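Local coordinates for PmbA-related protein (Thermotoga maritima, PDB 1VL4) that probably acts as a metallopeptidase of the U62 family and is a putative modulator of DNA gyrase, at residues E124-V128 / K129-D133; G272-V275 / G276-V280; G351-S354 / F355-L359. All blocks are in the same frame, centred on the assembly; numbering follows the deposited sequence.

Interaction 1 (E124-V128 / K129-D133); sequences EKLSV and KEKMD
Leu126 lies slantwise against the extended side chain of Lys131. Its CB is 3.9 Å from Lys131 CE, and its CD1 comes to 4.1 Å from Lys131 CG. The other methyl of Leu126 faces the carboxylate of Glu130, with CD2 3.8 Å from OE1. Next to this overlap is a capping box at the start of a helix. Ser127 is the N-cap. Its OG accepts the N-H of Glu130 at 3.0 Å, a fairly straight bond. In return, Glu130 OE1 takes the N-H of Ser127 at 2.9 Å, and this bond is nearly linear at 171°. The Ser127 N-H meets the anti lone pair of OE1, on the side away from OE2. Two torsions set up the exchange. Ser127 OG stands between its own N and carbonyl carbon (chi1 71°), which aims it at the first turn. The CG of Glu130 lies beside its own N (chi1 -65°), and the chain then runs out straight to the serine. Two backbone N-H groups of the helix start and its approach are thus satisfied by side chains. The helical pattern follows, with Lys131 N bonded to Ser127 O at 3.2 Å and Met132 N to Val128 O at 2.9 Å. Lys129 NZ forms a salt bridge with Asp133 OD2 at 3.0 Å, four residues along the same helix. Lys131 NZ instead reaches Asp158 in a salt bridge. Helix 128-143 rests on the long antiparallel sheet: Lys131 touches Phe43 of strand 32-48 and Tyr156 of strand 148-167, Met132 touches Leu45, and Met132 also packs on Val97 of the second subunit.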
ATOM      1  N   GLU A 124     -26.834  -5.293   2.209  1.00 17.35           N
ATOM      2  CA  GLU A 124     -26.901  -6.684   1.720  1.00 19.20           C
ATOM      3  C   GLU A 124     -28.118  -7.010   0.897  1.00 16.97           C
ATOM      4  O   GLU A 124     -28.074  -7.900   0.057  1.00 19.51           O
ATOM      5  CB  GLU A 124     -26.953  -7.665   2.897  1.00 22.03           C
ATOM      6  CG  GLU A 124     -25.618  -8.032   3.427  1.00 34.35           C
ATOM      7  CD  GLU A 124     -25.742  -8.743   4.760  1.00 47.79           C
ATOM      8  OE1 GLU A 124     -26.020  -8.063   5.778  1.00 42.62           O
ATOM      9  OE2 GLU A 124     -25.581  -9.988   4.771  1.00 43.77           O
ATOM     10  N   LYS A 125     -29.210  -6.321   1.175  1.00 17.94           N
ATOM     11  CA  LYS A 125     -30.456  -6.485   0.423  1.00 18.71           C
ATOM     12  C   LYS A 125     -30.510  -5.814  -0.952  1.00 15.72           C
ATOM     13  O   LYS A 125     -31.369  -6.150  -1.751  1.00 15.23           O
ATOM     14  CB  LYS A 125     -31.608  -5.972   1.299  1.00 18.92           C
ATOM     15  CG  LYS A 125     -31.781  -6.908   2.535  1.00 28.86           C
ATOM     16  CD  LYS A 125     -33.155  -6.778   3.185  1.00 39.22           C
ATOM     17  CE  LYS A 125     -33.266  -5.528   4.074  1.00 43.90           C
ATOM     18  NZ  LYS A 125     -33.135  -5.887   5.518  1.00 42.44           N
ATOM     19  N   LEU A 126     -29.622  -4.870  -1.226  1.00 14.37           N
ATOM     20  CA  LEU A 126     -29.635  -4.175  -2.492  1.00 14.24           C
ATOM     21  C   LEU A 126     -29.218  -5.089  -3.606  1.00 13.15           C
ATOM     22  O   LEU A 126     -28.325  -5.890  -3.457  1.00 12.86           O
ATOM     23  CB  LEU A 126     -28.639  -3.013  -2.487  1.00 18.35           C
ATOM     24  CG  LEU A 126     -28.934  -1.841  -1.589  1.00 17.16           C
ATOM     25  CD1 LEU A 126     -27.845  -0.811  -1.807  1.00 24.13           C
ATOM     26  CD2 LEU A 126     -30.312  -1.245  -1.862  1.00 21.08           C
ATOM     27  N   SER A 127     -29.821  -4.934  -4.747  1.00  9.72           N
ATOM     28  CA  SER A 127     -29.343  -5.655  -5.927  1.00  9.43           C
ATOM     29  C   SER A 127     -28.152  -4.894  -6.503  1.00 10.40           C
ATOM     30  O   SER A 127     -27.953  -3.731  -6.170  1.00  9.31           O
ATOM     31  CB  SER A 127     -30.403  -5.657  -6.991  1.00 10.12           C
ATOM     32  OG  SER A 127     -30.510  -4.360  -7.510  1.00 13.48           O
ATOM     33  N   VAL A 128     -27.372  -5.519  -7.376  0.50 10.03           N
ATOM     34  CA  VAL A 128     -26.246  -4.816  -8.003  0.50 11.38           C
ATOM     35  C   VAL A 128     -26.707  -3.699  -8.940  0.50  9.35           C
ATOM     36  O   VAL A 128     -26.015  -2.715  -9.106  0.50  9.76           O
ATOM     37  CB  VAL A 128     -25.235  -5.782  -8.713  0.50 14.09           C
ATOM     38  CG1 VAL A 128     -25.928  -6.702  -9.727  0.50 14.07           C
ATOM     39  CG2 VAL A 128     -24.092  -4.985  -9.381  0.50 16.33           C
ATOM     40  N   LYS A 129     -27.858  -3.852  -9.579  1.00  5.05           N
ATOM     41  CA  LYS A 129     -28.419  -2.791 -10.319  1.00  7.19           C
ATOM     42  C   LYS A 129     -28.683  -1.554  -9.490  1.00  9.53           C
ATOM     43  O   LYS A 129     -28.411  -0.452  -9.937  1.00  6.31           O
ATOM     44  CB  LYS A 129     -29.697  -3.262 -11.037  1.00  9.27           C
ATOM     45  CG  LYS A 129     -30.375  -2.161 -11.809  1.00 14.31           C
ATOM     46  CD  LYS A 129     -31.277  -2.704 -12.851  1.00 16.94           C
ATOM     47  CE  LYS A 129     -31.855  -1.581 -13.723  1.00 31.34           C
ATOM     48  NZ  LYS A 129     -32.551  -0.567 -12.879  1.00 29.01           N
ATOM     49  N   GLU A 130     -29.205  -1.724  -8.274  1.00 10.18           N
ATOM     50  CA  GLU A 130     -29.461  -0.588  -7.408  1.00 13.67           C
ATOM     51  C   GLU A 130     -28.166   0.098  -6.971  1.00 10.01           C
ATOM     52  O   GLU A 130     -28.121   1.310  -6.846  1.00 10.57           O
ATOM     53  CB  GLU A 130     -30.256  -1.000  -6.169  1.00 12.75           C
ATOM     54  CG  GLU A 130     -31.694  -1.494  -6.494  1.00 19.36           C
ATOM     55  CD  GLU A 130     -32.430  -2.044  -5.236  1.00 23.81           C
ATOM     56  OE1 GLU A 130     -32.017  -3.083  -4.679  1.00 20.20           O
ATOM     57  OE2 GLU A 130     -33.422  -1.429  -4.804  1.00 39.58           O
ATOM     58  N   LYS A 131     -27.125  -0.682  -6.729  1.00  7.43           N
ATOM     59  CA  LYS A 131     -25.824  -0.093  -6.394  1.00 10.18           C
ATOM     60  C   LYS A 131     -25.293   0.684  -7.579  1.00 10.58           C
ATOM     61  O   LYS A 131     -24.872   1.823  -7.403  1.00 10.50           O
ATOM     62  CB  LYS A 131     -24.827  -1.181  -5.960  1.00  9.98           C
ATOM     63  CG  LYS A 131     -25.311  -1.965  -4.767  1.00 14.49           C
ATOM     64  CD  LYS A 131     -24.355  -3.052  -4.355  1.00 18.13           C
ATOM     65  CE  LYS A 131     -24.977  -4.076  -3.421  1.00 21.07           C
ATOM     66  NZ  LYS A 131     -23.967  -4.793  -2.507  1.00 18.61           N
ATOM     67  N   MET A 132     -25.396   0.113  -8.804  1.00  8.59           N
ATOM     68  CA  MET A 132     -24.934   0.791  -9.974  1.00 13.49           C
ATOM     69  C   MET A 132     -25.708   2.070 -10.146  1.00 12.73           C
ATOM     70  O   MET A 132     -25.126   3.100 -10.503  1.00 11.59           O
ATOM     71  CB  MET A 132     -25.107  -0.071 -11.237  1.00 14.62           C
ATOM     72  CG  MET A 132     -24.200  -1.260 -11.284  1.00 21.15           C
ATOM     73  SD  MET A 132     -24.797  -2.477 -12.516  1.00 29.78           S
ATOM     74  CE  MET A 132     -24.912  -1.441 -13.978  1.00 32.35           C
ATOM     75  N   ASP A 133     -27.017   2.008  -9.915  1.00 14.86           N
ATOM     76  CA  ASP A 133     -27.889   3.172 -10.155  1.00 14.05           C
ATOM     77  C   ASP A 133     -27.552   4.322  -9.180  1.00 11.99           C
ATOM     78  O   ASP A 133     -27.563   5.486  -9.579  1.00 12.20           O
ATOM     79  CB  ASP A 133     -29.379   2.791 -10.091  1.00 14.69           C
ATOM     80  CG  ASP A 133     -29.876   2.036 -11.353  1.00 20.93           C
ATOM     81  OD1 ASP A 133     -29.236   2.085 -12.428  1.00 27.43           O
ATOM     82  OD2 ASP A 133     -30.932   1.376 -11.277  1.00 31.80           O
TER

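Interaction 2 (G272-V275 / G276-V280); sequences GEQV and GNPAV
Asn277 OD1 accepts the backbone N-H of Ala279 at 2.9 Å in an almost straight bond of 169°. The donor lies in the plane of the amide C=O, on a lone pair. The asparagine CG is anti to the backbone N (chi1 -166°), and the carboxamide is turned so that OD1 faces the chain two residues on. The other end of the amide is also held: ND2 donates to the carbonyl of Arg417, on helix 412-417. The side chain therefore ties its own turn to that helix, and both ends of its amide are satisfied. This is an Asx turn, and it is superimposed on a type I beta turn from Asn277 to Val280, which Val280 N closes by bonding to Asn277 O at 2.9 Å. Just before it, Gln274 is the centre of an inverse gamma turn, with a weak bond of 3.1 Å from Val275 N to Glu273 O. The side chain of Gln274 bends at chi2 and reaches forward along the chain to Gly276 and Pro278. Its CD is 4.0 Å from Gly276 O, and the chain crosses the Pro278 ring at about a right angle. Which way round its amide sits is doubtful. Backbone bonds pair Gly272 and Glu273 with Leu315 of the short strand 314-315, and Gly276 with Gly313. Val275 is buried, its side chain packing on Leu413 of helix 412-417 and on Leu267.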
ATOM      1  N   GLY A 272      -1.518  15.682  31.654  1.00 15.37           N
ATOM      2  CA  GLY A 272      -1.931  16.654  32.624  1.00 16.44           C
ATOM      3  C   GLY A 272      -1.630  18.084  32.229  1.00 15.86           C
ATOM      4  O   GLY A 272      -2.043  18.987  32.917  1.00 17.35           O
ATOM      5  N   GLU A 273      -0.972  18.299  31.101  1.00 16.19           N
ATOM      6  CA  GLU A 273      -0.599  19.657  30.692  1.00 17.19           C
ATOM      7  C   GLU A 273      -1.596  20.197  29.666  1.00 17.13           C
ATOM      8  O   GLU A 273      -2.322  19.420  29.032  1.00 14.11           O
ATOM      9  CB  GLU A 273       0.792  19.643  30.076  1.00 17.89           C
ATOM     10  CG  GLU A 273       1.859  19.107  31.029  1.00 21.30           C
ATOM     11  CD  GLU A 273       3.258  19.256  30.486  1.00 32.26           C
ATOM     12  OE1 GLU A 273       3.414  19.562  29.273  1.00 39.80           O
ATOM     13  OE2 GLU A 273       4.209  19.053  31.276  1.00 41.84           O
ATOM     14  N   GLN A 274      -1.603  21.521  29.481  1.00 15.92           N
ATOM     15  CA  GLN A 274      -2.436  22.155  28.448  1.00 20.36           C
ATOM     16  C   GLN A 274      -1.819  22.105  27.070  1.00 17.97           C
ATOM     17  O   GLN A 274      -1.117  23.024  26.636  1.00 18.51           O
ATOM     18  CB  GLN A 274      -2.745  23.605  28.800  1.00 21.33           C
ATOM     19  CG  GLN A 274      -3.827  23.720  29.816  1.00 29.90           C
ATOM     20  CD  GLN A 274      -5.083  24.236  29.227  1.00 22.80           C
ATOM     21  OE1 GLN A 274      -5.590  23.707  28.236  1.00 35.21           O
ATOM     22  NE2 GLN A 274      -5.599  25.310  29.815  1.00 33.79           N
ATOM     23  N   VAL A 275      -2.100  21.019  26.383  1.00 15.02           N
ATOM     24  CA  VAL A 275      -1.581  20.801  25.059  1.00 15.60           C
ATOM     25  C   VAL A 275      -2.378  21.570  24.010  1.00 16.62           C
ATOM     26  O   VAL A 275      -1.850  22.023  22.986  1.00 16.57           O
ATOM     27  CB  VAL A 275      -1.571  19.297  24.774  1.00 17.54           C
ATOM     28  CG1 VAL A 275      -1.482  19.003  23.291  1.00 21.25           C
ATOM     29  CG2 VAL A 275      -0.420  18.681  25.522  1.00 19.07           C
ATOM     30  N   GLY A 276      -3.677  21.683  24.249  1.00 18.51           N
ATOM     31  CA  GLY A 276      -4.513  22.440  23.355  1.00 18.16           C
ATOM     32  C   GLY A 276      -5.154  23.634  24.009  1.00 14.96           C
ATOM     33  O   GLY A 276      -5.089  23.838  25.230  1.00 15.56           O
ATOM     34  N   ASN A 277      -5.807  24.415  23.170  1.00 14.57           N
ATOM     35  CA  ASN A 277      -6.659  25.506  23.638  1.00 12.44           C
ATOM     36  C   ASN A 277      -7.786  24.944  24.521  1.00 11.03           C
ATOM     37  O   ASN A 277      -8.235  23.836  24.301  1.00  9.14           O
ATOM     38  CB  ASN A 277      -7.247  26.222  22.438  1.00 10.30           C
ATOM     39  CG  ASN A 277      -7.858  27.523  22.804  1.00 14.63           C
ATOM     40  OD1 ASN A 277      -8.982  27.568  23.294  1.00 12.37           O
ATOM     41  ND2 ASN A 277      -7.126  28.586  22.594  1.00  9.76           N
ATOM     42  N   PRO A 278      -8.172  25.673  25.572  1.00 12.21           N
ATOM     43  CA  PRO A 278      -9.319  25.300  26.378  1.00 15.47           C
ATOM     44  C   PRO A 278     -10.586  24.963  25.617  1.00 16.99           C
ATOM     45  O   PRO A 278     -11.383  24.133  26.113  1.00 13.65           O
ATOM     46  CB  PRO A 278      -9.553  26.512  27.244  1.00 14.21           C
ATOM     47  CG  PRO A 278      -8.165  27.024  27.502  1.00 19.96           C
ATOM     48  CD  PRO A 278      -7.456  26.816  26.147  1.00 14.95           C
ATOM     49  N   ALA A 279     -10.757  25.580  24.436  1.00 14.41           N
ATOM     50  CA  ALA A 279     -11.879  25.271  23.540  1.00 11.26           C
ATOM     51  C   ALA A 279     -11.864  23.857  22.948  1.00 13.18           C
ATOM     52  O   ALA A 279     -12.869  23.425  22.409  1.00 15.04           O
ATOM     53  CB  ALA A 279     -11.961  26.288  22.417  1.00 10.81           C
ATOM     54  N   VAL A 280     -10.761  23.123  23.066  1.00 12.03           N
ATOM     55  CA  VAL A 280     -10.575  21.910  22.308  1.00 11.52           C
ATOM     56  C   VAL A 280     -10.694  20.702  23.232  1.00 11.98           C
ATOM     57  O   VAL A 280      -9.907  20.586  24.159  1.00  7.20           O
ATOM     58  CB  VAL A 280      -9.213  21.886  21.635  1.00 10.44           C
ATOM     59  CG1 VAL A 280      -8.885  20.453  21.036  1.00 16.24           C
ATOM     60  CG2 VAL A 280      -9.152  22.943  20.571  1.00 15.21           C
TER

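Interaction 3 (G351-S354 / F355-L359); sequences GEKS and FEELL
Ser354 and Glu357 form a capping box at the first turn of helix 355-362, and each fills a bonding need of the other. Ser354 is the N-cap. Its OG accepts the N-H of Glu357 at 3.1 Å, with an angle of 158°. Glu357 OE1 accepts the N-H of Ser354 at 2.8 Å, and that bond is straighter at 168°. The carboxylate uses its anti lone pair for this, on the side away from OE2. The serine hydroxyl is also 3.4 Å from Glu357 OE1, at best a weak bond. The carbonyl of Ser354 is satisfied as well, by the N-H of Leu358 at 2.9 Å, the first regular bond of the helix. The N-H and carbonyl of Ser354 and the N-H groups of Glu357 and Leu358 thus all have a mate. Glu357 reaches back because its CG lies beside its own N (chi1 -72°) and the chain is extended beyond it. With Ser354 replaced, an alanine here would probably leave the N-H of Glu357 without its side-chain acceptor, and of the box only the bond from Ser354's backbone N-H position to Glu357 would remain. Lys353 crosses Glu357 at about a right angle, and its CD passes 3.9 Å from Glu357 CB. The charged ends stay apart: Lys353 NZ is 6.4 Å from Glu357 OE1, and it forms a long, weak ion pair with Glu361. Phe355 packs on Leu238 of strand 233-239 and Val367 of strand 365-372. Leu358 also touches Leu238, and its CD2 lies 3.5 Å from Lys353 CB.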
ATOM      1  N   GLY A 351     -18.487  22.963  19.238  1.00 14.13           N
ATOM      2  CA  GLY A 351     -19.039  24.052  19.993  1.00 17.12           C
ATOM      3  C   GLY A 351     -20.353  24.446  19.360  1.00 18.92           C
ATOM      4  O   GLY A 351     -21.012  23.615  18.766  1.00 16.42           O
ATOM      5  N   GLU A 352     -20.694  25.729  19.434  1.00 19.45           N
ATOM      6  CA  GLU A 352     -22.060  26.178  19.127  1.00 24.04           C
ATOM      7  C   GLU A 352     -22.194  26.989  17.845  1.00 23.53           C
ATOM      8  O   GLU A 352     -23.311  27.297  17.428  1.00 25.91           O
ATOM      9  CB  GLU A 352     -22.624  26.957  20.324  1.00 26.06           C
ATOM     10  CG  GLU A 352     -22.643  26.112  21.601  1.00 28.87           C
ATOM     11  CD  GLU A 352     -23.181  26.841  22.830  1.00 36.41           C
ATOM     12  OE1 GLU A 352     -23.025  28.083  22.938  1.00 51.08           O
ATOM     13  OE2 GLU A 352     -23.759  26.144  23.701  1.00 54.77           O
ATOM     14  N   LYS A 353     -21.088  27.346  17.206  1.00 20.83           N
ATOM     15  CA  LYS A 353     -21.174  28.223  16.035  1.00 19.11           C
ATOM     16  C   LYS A 353     -21.322  27.430  14.730  1.00 18.40           C
ATOM     17  O   LYS A 353     -20.657  26.429  14.504  1.00 16.66           O
ATOM     18  CB  LYS A 353     -19.942  29.115  15.953  1.00 18.38           C
ATOM     19  CG  LYS A 353     -19.715  30.098  17.133  1.00 27.39           C
ATOM     20  CD  LYS A 353     -20.798  31.099  17.245  1.00 32.57           C
ATOM     21  CE  LYS A 353     -20.361  32.373  18.026  1.00 42.10           C
ATOM     22  NZ  LYS A 353     -19.734  32.064  19.334  1.00 38.64           N
ATOM     23  N   SER A 354     -22.177  27.897  13.830  1.00 16.51           N
ATOM     24  CA  SER A 354     -22.232  27.310  12.509  1.00 13.86           C
ATOM     25  C   SER A 354     -21.005  27.767  11.724  1.00 14.93           C
ATOM     26  O   SER A 354     -20.274  28.669  12.151  1.00 12.66           O
ATOM     27  CB  SER A 354     -23.481  27.783  11.788  1.00 15.62           C
ATOM     28  OG  SER A 354     -23.373  29.162  11.559  1.00  8.78           O
ATOM     29  N   PHE A 355     -20.796  27.156  10.557  1.00 16.16           N
ATOM     30  CA  PHE A 355     -19.747  27.612   9.658  1.00 15.43           C
ATOM     31  C   PHE A 355     -19.876  29.105   9.313  1.00 13.69           C
ATOM     32  O   PHE A 355     -18.901  29.885   9.339  1.00 11.76           O
ATOM     33  CB  PHE A 355     -19.743  26.759   8.390  1.00 16.81           C
ATOM     34  CG  PHE A 355     -18.581  27.028   7.501  1.00 17.74           C
ATOM     35  CD1 PHE A 355     -17.391  26.356   7.666  1.00 14.64           C
ATOM     36  CD2 PHE A 355     -18.668  27.971   6.514  1.00 17.33           C
ATOM     37  CE1 PHE A 355     -16.322  26.638   6.851  1.00 19.18           C
ATOM     38  CE2 PHE A 355     -17.602  28.244   5.696  1.00 18.33           C
ATOM     39  CZ  PHE A 355     -16.431  27.572   5.860  1.00 17.41           C
ATOM     40  N   GLU A 356     -21.073  29.487   8.939  1.00 16.18           N
ATOM     41  CA  GLU A 356     -21.354  30.880   8.593  1.00 17.50           C
ATOM     42  C   GLU A 356     -21.033  31.836   9.745  1.00 15.37           C
ATOM     43  O   GLU A 356     -20.548  32.943   9.507  1.00 11.99           O
ATOM     44  CB  GLU A 356     -22.826  30.989   8.175  1.00 20.78           C
ATOM     45  CG  GLU A 356     -23.308  32.383   7.722  1.00 30.83           C
ATOM     46  CD  GLU A 356     -22.421  33.029   6.661  1.00 44.54           C
ATOM     47  OE1 GLU A 356     -21.904  32.300   5.773  1.00 49.80           O
ATOM     48  OE2 GLU A 356     -22.249  34.274   6.724  1.00 50.28           O
ATOM     49  N   GLU A 357     -21.321  31.415  10.985  1.00 15.44           N
ATOM     50  CA  GLU A 357     -20.977  32.190  12.170  1.00 18.87           C
ATOM     51  C   GLU A 357     -19.466  32.286  12.382  1.00 16.36           C
ATOM     52  O   GLU A 357     -18.934  33.351  12.681  1.00 12.66           O
ATOM     53  CB  GLU A 357     -21.652  31.614  13.425  1.00 19.95           C
ATOM     54  CG  GLU A 357     -23.167  31.871  13.442  1.00 29.32           C
ATOM     55  CD  GLU A 357     -23.913  31.172  14.582  1.00 28.29           C
ATOM     56  OE1 GLU A 357     -23.727  29.957  14.834  1.00 23.33           O
ATOM     57  OE2 GLU A 357     -24.727  31.866  15.219  1.00 51.12           O
ATOM     58  N   LEU A 358     -18.774  31.178  12.175  1.00 13.84           N
ATOM     59  CA  LEU A 358     -17.310  31.168  12.183  1.00 14.09           C
ATOM     60  C   LEU A 358     -16.678  32.095  11.134  1.00  9.91           C
ATOM     61  O   LEU A 358     -15.673  32.756  11.408  1.00 10.32           O
ATOM     62  CB  LEU A 358     -16.782  29.729  12.000  1.00 15.18           C
ATOM     63  CG  LEU A 358     -17.045  28.723  13.114  1.00 14.11           C
ATOM     64  CD1 LEU A 358     -16.278  27.461  12.791  1.00 18.96           C
ATOM     65  CD2 LEU A 358     -16.718  29.203  14.542  1.00 18.47           C
ATOM     66  N   LEU A 359     -17.236  32.114   9.935  1.00 13.33           N
ATOM     67  CA  LEU A 359     -16.807  33.073   8.894  1.00 16.86           C
ATOM     68  C   LEU A 359     -16.903  34.506   9.396  1.00 17.04           C
ATOM     69  O   LEU A 359     -15.957  35.315   9.282  1.00 15.98           O
ATOM     70  CB  LEU A 359     -17.694  32.962   7.655  1.00 19.71           C
ATOM     71  CG  LEU A 359     -17.301  31.859   6.683  1.00 21.18           C
ATOM     72  CD1 LEU A 359     -18.427  31.676   5.644  1.00 20.65           C
ATOM     73  CD2 LEU A 359     -15.989  32.189   6.023  1.00 21.62           C
TER

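How the interactions relate
The three contacts come in series along the chain, in the order 1, 2, 3, and none touches another. Interaction 1 belongs to the central domain, where a helix lies on the long antiparallel sheet beside the second subunit. Interactions 2 and 3 both fall in the C-terminal domain. Their centres are about 21 Å apart, and their nearest atoms about 6 Å. Interaction 1 is farther off, with centres about 46 Å from interaction 2, across the centre of the chain, and 38 Å from interaction 3. Interactions 1 and 3 use the same serine-glutamate capping box to begin helices in different domains. Interaction 2 shapes a loop leading to strand 282-285. The contacts are separate local features, not one shared site.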